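Local coordinates for glycoside hydrolase family 31 (Trueperella pyogenes, PDB 5I0F), which degrades cycloalternan, probably by hydrolysing its alpha-glucosidic linkages through a covalent glycosyl-enzyme intermediate with retention of configuration, at residues A[7-12]-A[425-430]; A[11-16]-A[195-200]; A[231-236]-A[489-494]. All coordinates share one frame; numbering follows the deposited sequence.

Interaction 1 (A[7-12]-A[425-430]); sequences RGIEHP and KNRGWW. With GLC (alpha-D-glucopyranose), chain B; BGC (beta-D-glucopyranose), chain C.
Arg427 reaches from a loop of the family 31 TIM-barrel domain to the backbone of Ile9, in a loop of the N-terminal domain, and joins a salt-bridge network centred on Glu10. Its chain is stretched out as far as NE and carries NH1 to two acceptors, both close to the guanidinium plane. Arg427 NH1 donates to Ile9 O at 3.0 Å, nearly straight at 165° but from above the carbonyl plane. The same nitrogen forms a salt bridge to Glu10 OE2 at 3.3 Å, meeting the carboxylate from above, with the two charged planes turned 44° apart. Glu10 OE2 also pairs with Arg7 NH1 at 3.0 Å, so one carboxylate oxygen lies between two guanidinium groups, while OE1 accepts from Ser475 N. Arg7 and Arg427 have further acid partners in Asp476 and Glu418.

An arginine suits this place because its long aliphatic part packs too: Arg427 CB lies 4.0 Å from Ile9 CG1, the two aliphatic chains lying alongside each other but pointing opposite ways. Within 425-430, Asn426 OD1 accepts from Gly428 N in an Asx turn, a role for which asparagine's short amide is well fitted. Beyond it, His11 NE2 touches Trp429 CZ3, and at the other end of that indole, in the glycan pocket, Trp429 NE1 donates in the ring plane to glucose O6 at 2.9 Å.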
loop_
_atom_site.group_PDB
_atom_site.type_symbol
_atom_site.label_atom_id
_atom_site.label_comp_id
_atom_site.label_asym_id
_atom_site.label_seq_id
_atom_site.Cartn_x
_atom_site.Cartn_y
_atom_site.Cartn_z
ATOM N N ARG A 7 16.259 18.057 5.241
ATOM C CA ARG A 7 15.653 16.848 4.656
ATOM C C ARG A 7 14.472 17.126 3.739
ATOM O O ARG A 7 13.949 16.201 3.114
ATOM C CB ARG A 7 15.246 15.876 5.758
ATOM C CG ARG A 7 16.419 15.227 6.480
ATOM C CD ARG A 7 15.940 14.406 7.675
ATOM N NE ARG A 7 16.018 15.240 8.867
ATOM C CZ ARG A 7 15.011 15.840 9.504
ATOM N NH1 ARG A 7 13.753 15.703 9.116
ATOM N NH2 ARG A 7 15.281 16.585 10.565
ATOM N N GLY A 8 14.046 18.385 3.656
ATOM C CA GLY A 8 12.976 18.784 2.773
ATOM C C GLY A 8 11.602 18.321 3.224
ATOM O O GLY A 8 11.340 18.162 4.414
ATOM N N ILE A 9 10.729 18.112 2.246
ATOM C CA ILE A 9 9.346 17.701 2.507
ATOM C C ILE A 9 9.319 16.225 2.952
ATOM O O ILE A 9 8.394 15.797 3.659
ATOM C CB ILE A 9 8.453 17.956 1.270
ATOM C CG1 ILE A 9 6.956 17.789 1.604
ATOM C CG2 ILE A 9 8.862 17.079 0.095
ATOM C CD1 ILE A 9 6.053 18.232 0.461
ATOM N N GLU A 10 10.337 15.477 2.536
ATOM C CA GLU A 10 10.544 14.063 2.940
ATOM C C GLU A 10 9.536 13.124 2.259
ATOM O O GLU A 10 9.103 12.117 2.825
ATOM C CB GLU A 10 10.618 13.877 4.462
ATOM C CG GLU A 10 11.750 14.701 5.072
ATOM C CD GLU A 10 11.884 14.544 6.578
ATOM O OE1 GLU A 10 12.489 13.544 7.038
ATOM O OE2 GLU A 10 11.381 15.418 7.318
ATOM N N HIS A 11 9.175 13.476 1.035
ATOM C CA HIS A 11 8.565 12.530 0.081
ATOM C C HIS A 11 9.661 11.455 -0.133
ATOM O O HIS A 11 10.797 11.802 -0.375
ATOM C CB HIS A 11 8.204 13.304 -1.197
ATOM C CG HIS A 11 7.506 12.508 -2.259
ATOM N ND1 HIS A 11 8.057 11.384 -2.814
ATOM C CD2 HIS A 11 6.374 12.749 -2.962
ATOM C CE1 HIS A 11 7.249 10.896 -3.743
ATOM N NE2 HIS A 11 6.222 11.720 -3.864
ATOM N N PRO A 12 9.335 10.147 -0.033
ATOM C CA PRO A 12 10.442 9.163 -0.104
ATOM C C PRO A 12 11.187 9.056 -1.434
ATOM O O PRO A 12 12.276 8.483 -1.472
ATOM C CB PRO A 12 9.770 7.834 0.254
ATOM C CG PRO A 12 8.304 8.061 0.074
ATOM C CD PRO A 12 8.074 9.516 0.382
ATOM N N LYS A 425 0.811 18.205 10.124
ATOM C CA LYS A 425 -0.138 18.549 9.057
ATOM C C LYS A 425 0.255 17.798 7.797
ATOM O O LYS A 425 1.400 17.914 7.339
ATOM C CB LYS A 425 -0.135 20.044 8.775
ATOM C CG LYS A 425 -0.448 20.910 9.978
ATOM C CD LYS A 425 -1.885 20.723 10.422
ATOM C CE LYS A 425 -2.233 21.622 11.610
ATOM N NZ LYS A 425 -1.854 23.045 11.437
ATOM N N ASN A 426 -0.679 17.022 7.238
ATOM C CA ASN A 426 -0.341 16.115 6.143
ATOM C C ASN A 426 0.376 16.820 4.993
ATOM O O ASN A 426 -0.123 17.813 4.482
ATOM C CB ASN A 426 -1.593 15.381 5.640
ATOM C CG ASN A 426 -1.305 14.444 4.496
ATOM O OD1 ASN A 426 -0.195 13.922 4.360
ATOM N ND2 ASN A 426 -2.314 14.210 3.663
ATOM N N ARG A 427 1.556 16.298 4.624
ATOM C CA ARG A 427 2.391 16.860 3.560
ATOM C C ARG A 427 2.051 16.364 2.162
ATOM O O ARG A 427 2.578 16.878 1.186
ATOM C CB ARG A 427 3.869 16.585 3.847
ATOM C CG ARG A 427 4.356 17.291 5.117
ATOM C CD ARG A 427 5.800 16.936 5.421
ATOM N NE ARG A 427 6.205 17.325 6.778
ATOM C CZ ARG A 427 7.410 17.108 7.302
ATOM N NH1 ARG A 427 8.378 16.538 6.587
ATOM N NH2 ARG A 427 7.660 17.492 8.553
ATOM N N GLY A 428 1.192 15.353 2.089
ATOM C CA GLY A 428 0.803 14.745 0.850
ATOM C C GLY A 428 -0.187 15.584 0.075
ATOM O O GLY A 428 -0.642 16.647 0.513
ATOM N N TRP A 429 -0.533 15.050 -1.086
ATOM C CA TRP A 429 -1.395 15.730 -2.044
ATOM C C TRP A 429 -2.879 15.449 -1.744
ATOM O O TRP A 429 -3.717 16.302 -1.974
ATOM C CB TRP A 429 -1.032 15.302 -3.488
ATOM C CG TRP A 429 -1.050 13.806 -3.716
ATOM C CD1 TRP A 429 -2.127 13.046 -4.077
ATOM C CD2 TRP A 429 0.058 12.891 -3.571
ATOM N NE1 TRP A 429 -1.758 11.705 -4.169
ATOM C CE2 TRP A 429 -0.427 11.586 -3.876
ATOM C CE3 TRP A 429 1.411 13.047 -3.221
ATOM C CZ2 TRP A 429 0.388 10.440 -3.829
ATOM C CZ3 TRP A 429 2.238 11.894 -3.194
ATOM C CH2 TRP A 429 1.711 10.611 -3.491
ATOM N N TRP A 430 -3.187 14.267 -1.214
ATOM C CA TRP A 430 -4.576 13.872 -0.904
ATOM C C TRP A 430 -4.873 14.229 0.547
ATOM O O TRP A 430 -4.108 13.851 1.434
ATOM C CB TRP A 430 -4.689 12.369 -1.111
ATOM C CG TRP A 430 -6.059 11.763 -1.177
ATOM C CD1 TRP A 430 -7.159 12.248 -1.827
ATOM C CD2 TRP A 430 -6.434 10.495 -0.633
ATOM N NE1 TRP A 430 -8.212 11.371 -1.681
ATOM C CE2 TRP A 430 -7.797 10.288 -0.956
ATOM C CE3 TRP A 430 -5.758 9.525 0.116
ATOM C CZ2 TRP A 430 -8.493 9.141 -0.564
ATOM C CZ3 TRP A 430 -6.438 8.379 0.498
ATOM C CH2 TRP A 430 -7.800 8.197 0.164
HETATM C C1 GLC B . -7.667 9.558 -6.128
HETATM C C2 GLC B . -7.920 8.076 -5.838
HETATM C C3 GLC B . -7.660 7.765 -4.369
HETATM C C4 GLC B . -6.237 8.166 -4.011
HETATM C C5 GLC B . -6.094 9.663 -4.301
HETATM C C6 GLC B . -4.717 10.209 -3.962
HETATM O O2 GLC B . -9.260 7.740 -6.207
HETATM O O3 GLC B . -7.853 6.361 -4.138
HETATM O O4 GLC B . -5.963 7.858 -2.629
HETATM O O5 GLC B . -6.361 9.939 -5.689
HETATM O O6 GLC B . -3.716 9.752 -4.885
HETATM C C2 BGC C . -9.020 4.056 -2.554
HETATM C C3 BGC C . -10.154 3.962 -3.590
HETATM C C4 BGC C . -11.346 4.781 -3.105
HETATM C C5 BGC C . -10.933 6.228 -2.799
HETATM C C6 BGC C . -12.096 6.949 -2.128
HETATM C C1 BGC C . -9.089 5.165 -1.473
HETATM O O2 BGC C . -7.724 3.526 -2.900
HETATM O O3 BGC C . -10.514 2.596 -3.808
HETATM O O4 BGC C . -12.397 4.768 -4.090
HETATM O O5 BGC C . -9.756 6.343 -1.959
HETATM O O6 BGC C . -11.834 8.352 -2.031
#

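Interaction 2 (A[11-16]-A[195-200]); sequences HPYARS and VVFEQY. With GLC (alpha-D-glucopyranose), chain B.
The Phe197 ring takes the edge of Tyr13 over one face in a T-shaped (edge-to-face) pair, centroids 5.2 Å apart and planes at 81°, with Tyr13 CD2 over the ring centre. Gln199 OE1 lies at the rim of Phe197 near its plane. The His11 ring meets the CE1 and CZ corner of Phe197 obliquely, with His11 CE1 3.4 Å from Phe197 CE1, and Ala14 CB covers part of one imidazole face. This aromatic cluster joins a type I beta turn of the N-terminal domain, from His11 to Ala14, to the loop that follows strand 191-194.

The turn is held internally: His11 ND1 accepts from Tyr13 N in the imidazole plane, which fixes the ring's rotation. Proline suits the second position of such a turn, its ring fixing phi near the value required, and its CB and CG methylenes are turned to the contact. Pro12 CG packs 3.6 Å from Phe197 CD1, and Pro12 CB rests against Val195 CG1.

Phe197 reaches this cluster with CG anti to the backbone N (chi1 178°). Tyrosine adds a polar end to its apolar edge: Tyr13 OH bonds to Asp193 and is hydrogen-bonded to a water, Tyr13 OH to water O 2.7 Å, that also lies near Val195 O.

Farther along the same loop the chain enters the glycan pocket. Tyr200 lays a ring face near the glucose, and Glu198, bent at its second torsion, accepts from glucose O6 at OE2 over a very short 2.5 Å.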
loop_
_atom_site.group_PDB
_atom_site.type_symbol
_atom_site.label_atom_id
_atom_site.label_comp_id
_atom_site.label_asym_id
_atom_site.label_seq_id
_atom_site.Cartn_x
_atom_site.Cartn_y
_atom_site.Cartn_z
ATOM N N HIS A 11 9.175 13.476 1.035
ATOM C CA HIS A 11 8.565 12.530 0.081
ATOM C C HIS A 11 9.661 11.455 -0.133
ATOM O O HIS A 11 10.797 11.802 -0.375
ATOM C CB HIS A 11 8.204 13.304 -1.197
ATOM C CG HIS A 11 7.506 12.508 -2.259
ATOM N ND1 HIS A 11 8.057 11.384 -2.814
ATOM C CD2 HIS A 11 6.374 12.749 -2.962
ATOM C CE1 HIS A 11 7.249 10.896 -3.743
ATOM N NE2 HIS A 11 6.222 11.720 -3.864
ATOM N N PRO A 12 9.335 10.147 -0.033
ATOM C CA PRO A 12 10.442 9.163 -0.104
ATOM C C PRO A 12 11.187 9.056 -1.434
ATOM O O PRO A 12 12.276 8.483 -1.472
ATOM C CB PRO A 12 9.770 7.834 0.254
ATOM C CG PRO A 12 8.304 8.061 0.074
ATOM C CD PRO A 12 8.074 9.516 0.382
ATOM N N TYR A 13 10.599 9.552 -2.520
ATOM C CA TYR A 13 11.193 9.475 -3.840
ATOM C C TYR A 13 11.411 10.820 -4.548
ATOM O O TYR A 13 11.728 10.836 -5.723
ATOM C CB TYR A 13 10.320 8.564 -4.712
ATOM C CG TYR A 13 10.163 7.154 -4.176
ATOM C CD1 TYR A 13 11.215 6.223 -4.235
ATOM C CD2 TYR A 13 8.944 6.724 -3.635
ATOM C CE1 TYR A 13 11.060 4.924 -3.753
ATOM C CE2 TYR A 13 8.782 5.436 -3.154
ATOM C CZ TYR A 13 9.832 4.536 -3.199
ATOM O OH TYR A 13 9.605 3.252 -2.704
ATOM N N ALA A 14 11.248 11.940 -3.845
ATOM C CA ALA A 14 11.355 13.244 -4.484
ATOM C C ALA A 14 12.010 14.219 -3.524
ATOM O O ALA A 14 11.926 14.062 -2.295
ATOM C CB ALA A 14 9.998 13.761 -4.909
ATOM N N ARG A 15 12.676 15.204 -4.115
ATOM C CA ARG A 15 13.292 16.294 -3.366
ATOM C C ARG A 15 12.469 17.559 -3.532
ATOM O O ARG A 15 11.945 17.822 -4.620
ATOM C CB ARG A 15 14.713 16.544 -3.868
ATOM C CG ARG A 15 15.584 15.291 -3.912
ATOM C CD ARG A 15 16.782 15.484 -4.824
ATOM N NE ARG A 15 16.390 15.736 -6.211
ATOM C CZ ARG A 15 17.095 16.441 -7.103
ATOM N NH1 ARG A 15 16.606 16.587 -8.338
ATOM N NH2 ARG A 15 18.268 17.012 -6.788
ATOM N N SER A 16 12.363 18.335 -2.455
ATOM C CA SER A 16 11.812 19.693 -2.506
ATOM C C SER A 16 12.925 20.706 -2.810
ATOM O O SER A 16 14.114 20.370 -2.814
ATOM C CB SER A 16 11.073 20.035 -1.198
ATOM O OG SER A 16 11.798 19.658 -0.050
ATOM N N VAL A 195 9.579 0.957 1.653
ATOM C CA VAL A 195 9.034 2.137 2.318
ATOM C C VAL A 195 7.565 2.237 1.920
ATOM O O VAL A 195 7.223 2.078 0.749
ATOM C CB VAL A 195 9.829 3.430 1.985
ATOM C CG1 VAL A 195 9.778 3.810 0.507
ATOM C CG2 VAL A 195 9.346 4.600 2.838
ATOM N N VAL A 196 6.698 2.464 2.897
ATOM C CA VAL A 196 5.273 2.561 2.616
ATOM C C VAL A 196 5.082 3.832 1.764
ATOM O O VAL A 196 5.611 4.902 2.093
ATOM C CB VAL A 196 4.468 2.620 3.914
ATOM C CG1 VAL A 196 3.023 2.976 3.650
ATOM C CG2 VAL A 196 4.598 1.302 4.679
ATOM N N PHE A 197 4.400 3.702 0.633
ATOM C CA PHE A 197 4.201 4.859 -0.266
ATOM C C PHE A 197 2.925 4.717 -1.068
ATOM O O PHE A 197 2.558 3.600 -1.476
ATOM C CB PHE A 197 5.401 5.033 -1.215
ATOM C CG PHE A 197 5.239 6.171 -2.177
ATOM C CD1 PHE A 197 5.268 7.479 -1.721
ATOM C CD2 PHE A 197 5.009 5.956 -3.510
ATOM C CE1 PHE A 197 5.112 8.546 -2.585
ATOM C CE2 PHE A 197 4.839 7.023 -4.387
ATOM C CZ PHE A 197 4.873 8.329 -3.921
ATOM N N GLU A 198 2.248 5.837 -1.292
ATOM C CA GLU A 198 1.073 5.853 -2.149
ATOM C C GLU A 198 1.431 6.202 -3.598
ATOM O O GLU A 198 1.524 7.374 -3.955
ATOM C CB GLU A 198 -0.008 6.806 -1.640
ATOM C CG GLU A 198 -1.312 6.559 -2.392
ATOM C CD GLU A 198 -2.150 7.789 -2.690
ATOM O OE1 GLU A 198 -2.175 8.746 -1.884
ATOM O OE2 GLU A 198 -2.839 7.747 -3.737
ATOM N N GLN A 199 1.636 5.171 -4.417
ATOM C CA GLN A 199 1.828 5.329 -5.856
ATOM C C GLN A 199 0.473 5.191 -6.512
ATOM O O GLN A 199 -0.096 4.076 -6.534
ATOM C CB GLN A 199 2.827 4.293 -6.393
ATOM C CG GLN A 199 2.999 4.277 -7.903
ATOM C CD GLN A 199 3.390 5.606 -8.476
ATOM O OE1 GLN A 199 4.336 6.241 -8.011
ATOM N NE2 GLN A 199 2.665 6.048 -9.479
ATOM N N TYR A 200 -0.053 6.313 -7.018
ATOM C CA TYR A 200 -1.390 6.340 -7.605
ATOM C C TYR A 200 -1.282 5.823 -9.034
ATOM O O TYR A 200 -0.826 6.530 -9.917
ATOM C CB TYR A 200 -2.032 7.736 -7.550
ATOM C CG TYR A 200 -3.360 7.875 -8.297
ATOM C CD1 TYR A 200 -4.489 7.133 -7.933
ATOM C CD2 TYR A 200 -3.491 8.767 -9.358
ATOM C CE1 TYR A 200 -5.700 7.267 -8.620
ATOM C CE2 TYR A 200 -4.693 8.916 -10.039
ATOM C CZ TYR A 200 -5.796 8.160 -9.679
ATOM O OH TYR A 200 -6.990 8.318 -10.349
HETATM C C1 GLC B . -7.667 9.558 -6.128
HETATM C C2 GLC B . -7.920 8.076 -5.838
HETATM C C3 GLC B . -7.660 7.765 -4.369
HETATM C C4 GLC B . -6.237 8.166 -4.011
HETATM C C5 GLC B . -6.094 9.663 -4.301
HETATM C C6 GLC B . -4.717 10.209 -3.962
HETATM O O2 GLC B . -9.260 7.740 -6.207
HETATM O O3 GLC B . -7.853 6.361 -4.138
HETATM O O4 GLC B . -5.963 7.858 -2.629
HETATM O O5 GLC B . -6.361 9.939 -5.689
HETATM O O6 GLC B . -3.716 9.752 -4.885
HETATM O O HOH W 1 7.200 2.019 -2.257
#

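Interaction 3 (A[231-236]-A[489-494]); sequences ETTRRT and NNLYPV
Asn490 and the carbonyl of Thr233 form the close part of this contact, where the loop between strands 225-230 and 236-240 meets helix 485-506. Asn490 ND2 donates to Thr233 O at 2.9 Å with an N-H...O angle of 155°. The oxygen lies near the amide plane of the asparagine, whereas the donor stands above the carbonyl plane, 39° out of it. With CG anti to its own carbonyl carbon (chi1 -74°), the amide is directed at the loop, and Asn490 CB also comes within 3.3 Å of Thr233 O. Asparagine fits here because its short amide can serve two places: ND2 holds the loop while OD1 accepts from Val196 N, so both ends of this buried group are satisfied.

A water accepts from Asn490 N at 2.8 Å and lies 3.1 Å from Thr233 O, to which it can donate. It thus occupies a main-chain N-H in a part of the helix where Asn490 N has no bond to the preceding turn.

The other side of the contact is looser and partly exposed. Thr233 CG2 comes no closer than 4.5 Å to Leu491 CB, a brush of apolar groups, while Thr233 OG1 turns to Glu487 O in the same helix. The loop keeps its own shape through an ST turn, in which Thr232 OG1 accepts from Arg234 N at 3.0 Å.

Both arginines extend the join beyond the two segments. Arg235 pairs with Asp193, and Arg234 donates to Asp486, which together with Asp253 and Leu254 belongs to a calcium site. A beta-domain connection thus docks on a helix of the TIM-barrel domain beside a bound calcium ion.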
loop_
_atom_site.group_PDB
_atom_site.type_symbol
_atom_site.label_atom_id
_atom_site.label_comp_id
_atom_site.label_asym_id
_atom_site.label_seq_id
_atom_site.Cartn_x
_atom_site.Cartn_y
_atom_site.Cartn_z
ATOM N N GLU A 231 14.942 -6.953 10.822
ATOM C CA GLU A 231 13.944 -6.668 11.858
ATOM C C GLU A 231 13.955 -5.194 12.241
ATOM O O GLU A 231 14.549 -4.780 13.230
ATOM C CB GLU A 231 14.089 -7.575 13.100
ATOM C CG GLU A 231 12.770 -7.653 13.895
ATOM C CD GLU A 231 12.802 -8.646 15.040
ATOM O OE1 GLU A 231 12.511 -8.253 16.178
ATOM O OE2 GLU A 231 13.125 -9.819 14.835
ATOM N N THR A 232 13.272 -4.407 11.414
ATOM C CA THR A 232 13.226 -2.967 11.554
ATOM C C THR A 232 11.964 -2.463 10.865
ATOM O O THR A 232 11.464 -3.134 9.948
ATOM C CB THR A 232 14.449 -2.293 10.908
ATOM O OG1 THR A 232 14.417 -0.886 11.191
ATOM C CG2 THR A 232 14.486 -2.480 9.374
ATOM N N THR A 233 11.472 -1.308 11.305
ATOM C CA THR A 233 10.439 -0.552 10.560
ATOM C C THR A 233 10.982 0.704 9.881
ATOM O O THR A 233 10.219 1.481 9.295
ATOM C CB THR A 233 9.212 -0.210 11.438
ATOM O OG1 THR A 233 9.620 0.637 12.517
ATOM C CG2 THR A 233 8.563 -1.497 11.993
ATOM N N ARG A 234 12.299 0.887 9.914
ATOM C CA ARG A 234 12.940 1.936 9.145
ATOM C C ARG A 234 13.082 1.476 7.701
ATOM O O ARG A 234 12.903 0.305 7.382
ATOM C CB ARG A 234 14.311 2.306 9.732
ATOM C CG ARG A 234 14.253 2.717 11.192
ATOM C CD ARG A 234 15.515 3.445 11.651
ATOM N NE ARG A 234 15.456 3.853 13.053
ATOM C CZ ARG A 234 15.748 3.083 14.114
ATOM N NH1 ARG A 234 16.106 1.799 13.985
ATOM N NH2 ARG A 234 15.676 3.607 15.346
ATOM N N ARG A 235 13.405 2.423 6.834
ATOM C CA ARG A 235 13.534 2.154 5.419
ATOM C C ARG A 235 14.733 1.255 5.154
ATOM O O ARG A 235 15.755 1.368 5.835
ATOM C CB ARG A 235 13.680 3.462 4.674
ATOM C CG ARG A 235 13.650 3.340 3.169
ATOM C CD ARG A 235 13.462 4.716 2.581
ATOM N NE ARG A 235 13.318 4.721 1.127
ATOM C CZ ARG A 235 13.184 5.838 0.417
ATOM N NH1 ARG A 235 13.045 5.785 -0.900
ATOM N NH2 ARG A 235 13.230 7.035 1.024
ATOM N N THR A 236 14.579 0.364 4.177
ATOM C CA THR A 236 15.640 -0.512 3.718
ATOM C C THR A 236 15.659 -0.521 2.203
ATOM O O THR A 236 14.633 -0.293 1.563
ATOM C CB THR A 236 15.475 -1.958 4.234
ATOM O OG1 THR A 236 14.149 -2.428 3.961
ATOM C CG2 THR A 236 15.709 -2.022 5.729
ATOM N N ASN A 489 6.477 5.807 10.884
ATOM C CA ASN A 489 5.750 6.107 9.641
ATOM C C ASN A 489 5.420 4.836 8.819
ATOM O O ASN A 489 4.297 4.728 8.326
ATOM C CB ASN A 489 6.474 7.152 8.803
ATOM C CG ASN A 489 6.612 8.501 9.525
ATOM O OD1 ASN A 489 6.013 8.733 10.581
ATOM N ND2 ASN A 489 7.428 9.367 8.981
ATOM N N ASN A 490 6.363 3.898 8.682
ATOM C CA ASN A 490 6.068 2.611 8.014
ATOM C C ASN A 490 5.143 1.716 8.843
ATOM O O ASN A 490 4.375 0.910 8.304
ATOM C CB ASN A 490 7.340 1.823 7.714
ATOM C CG ASN A 490 8.148 2.391 6.552
ATOM O OD1 ASN A 490 7.607 2.955 5.594
ATOM N ND2 ASN A 490 9.475 2.219 6.627
ATOM N N LEU A 491 5.276 1.816 10.157
ATOM C CA LEU A 491 4.427 1.084 11.074
ATOM C C LEU A 491 2.977 1.557 11.074
ATOM O O LEU A 491 2.069 0.775 11.388
ATOM C CB LEU A 491 5.006 1.172 12.492
ATOM C CG LEU A 491 4.325 0.356 13.593
ATOM C CD1 LEU A 491 4.269 -1.129 13.273
ATOM C CD2 LEU A 491 5.045 0.579 14.917
ATOM N N TYR A 492 2.746 2.821 10.725
ATOM C CA TYR A 492 1.416 3.442 10.824
ATOM C C TYR A 492 0.256 2.561 10.306
ATOM O O TYR A 492 -0.746 2.388 11.007
ATOM C CB TYR A 492 1.377 4.808 10.117
ATOM C CG TYR A 492 0.164 5.589 10.521
ATOM C CD1 TYR A 492 -1.061 5.381 9.912
ATOM C CD2 TYR A 492 0.223 6.491 11.582
ATOM C CE1 TYR A 492 -2.208 6.044 10.339
ATOM C CE2 TYR A 492 -0.905 7.173 12.003
ATOM C CZ TYR A 492 -2.119 6.957 11.380
ATOM O OH TYR A 492 -3.233 7.658 11.807
ATOM N N PRO A 493 0.371 2.049 9.066
ATOM C CA PRO A 493 -0.772 1.286 8.558
ATOM C C PRO A 493 -1.085 0.001 9.317
ATOM O O PRO A 493 -2.262 -0.422 9.337
ATOM C CB PRO A 493 -0.393 1.021 7.088
ATOM C CG PRO A 493 1.074 1.160 7.029
ATOM C CD PRO A 493 1.378 2.267 8.005
ATOM N N VAL A 494 -0.081 -0.576 9.977
ATOM C CA VAL A 494 -0.293 -1.746 10.829
ATOM C C VAL A 494 -1.161 -1.356 12.034
ATOM O O VAL A 494 -2.146 -2.021 12.341
ATOM C CB VAL A 494 1.038 -2.366 11.284
ATOM C CG1 VAL A 494 0.805 -3.645 12.070
ATOM C CG2 VAL A 494 1.923 -2.655 10.071
HETATM O O HOH W 2 9.125 4.342 9.108
#

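In the fold
Interactions 1 and 2 start from the same N-terminal loop, share His11 and Pro12, and both run toward the same bound glucose; interaction 3 lies farther from the sugar, near a calcium site. Their chemistry differs accordingly. Interaction 1, partly buried, relies on charge; interaction 2, also partly buried, is aromatic and apolar; interaction 3 is a surface contact with one direct hydrogen bond and a water link. Trp429 packs on Phe197 and Glu198, joining the first two. A hydrogen bond from Arg235 NH1 to Pro12 O ties the N-terminal turn of interactions 1 and 2 to the 231-236 loop, and Asn490 of interaction 3 touches the 195-200 loop of interaction 2 through its OD1.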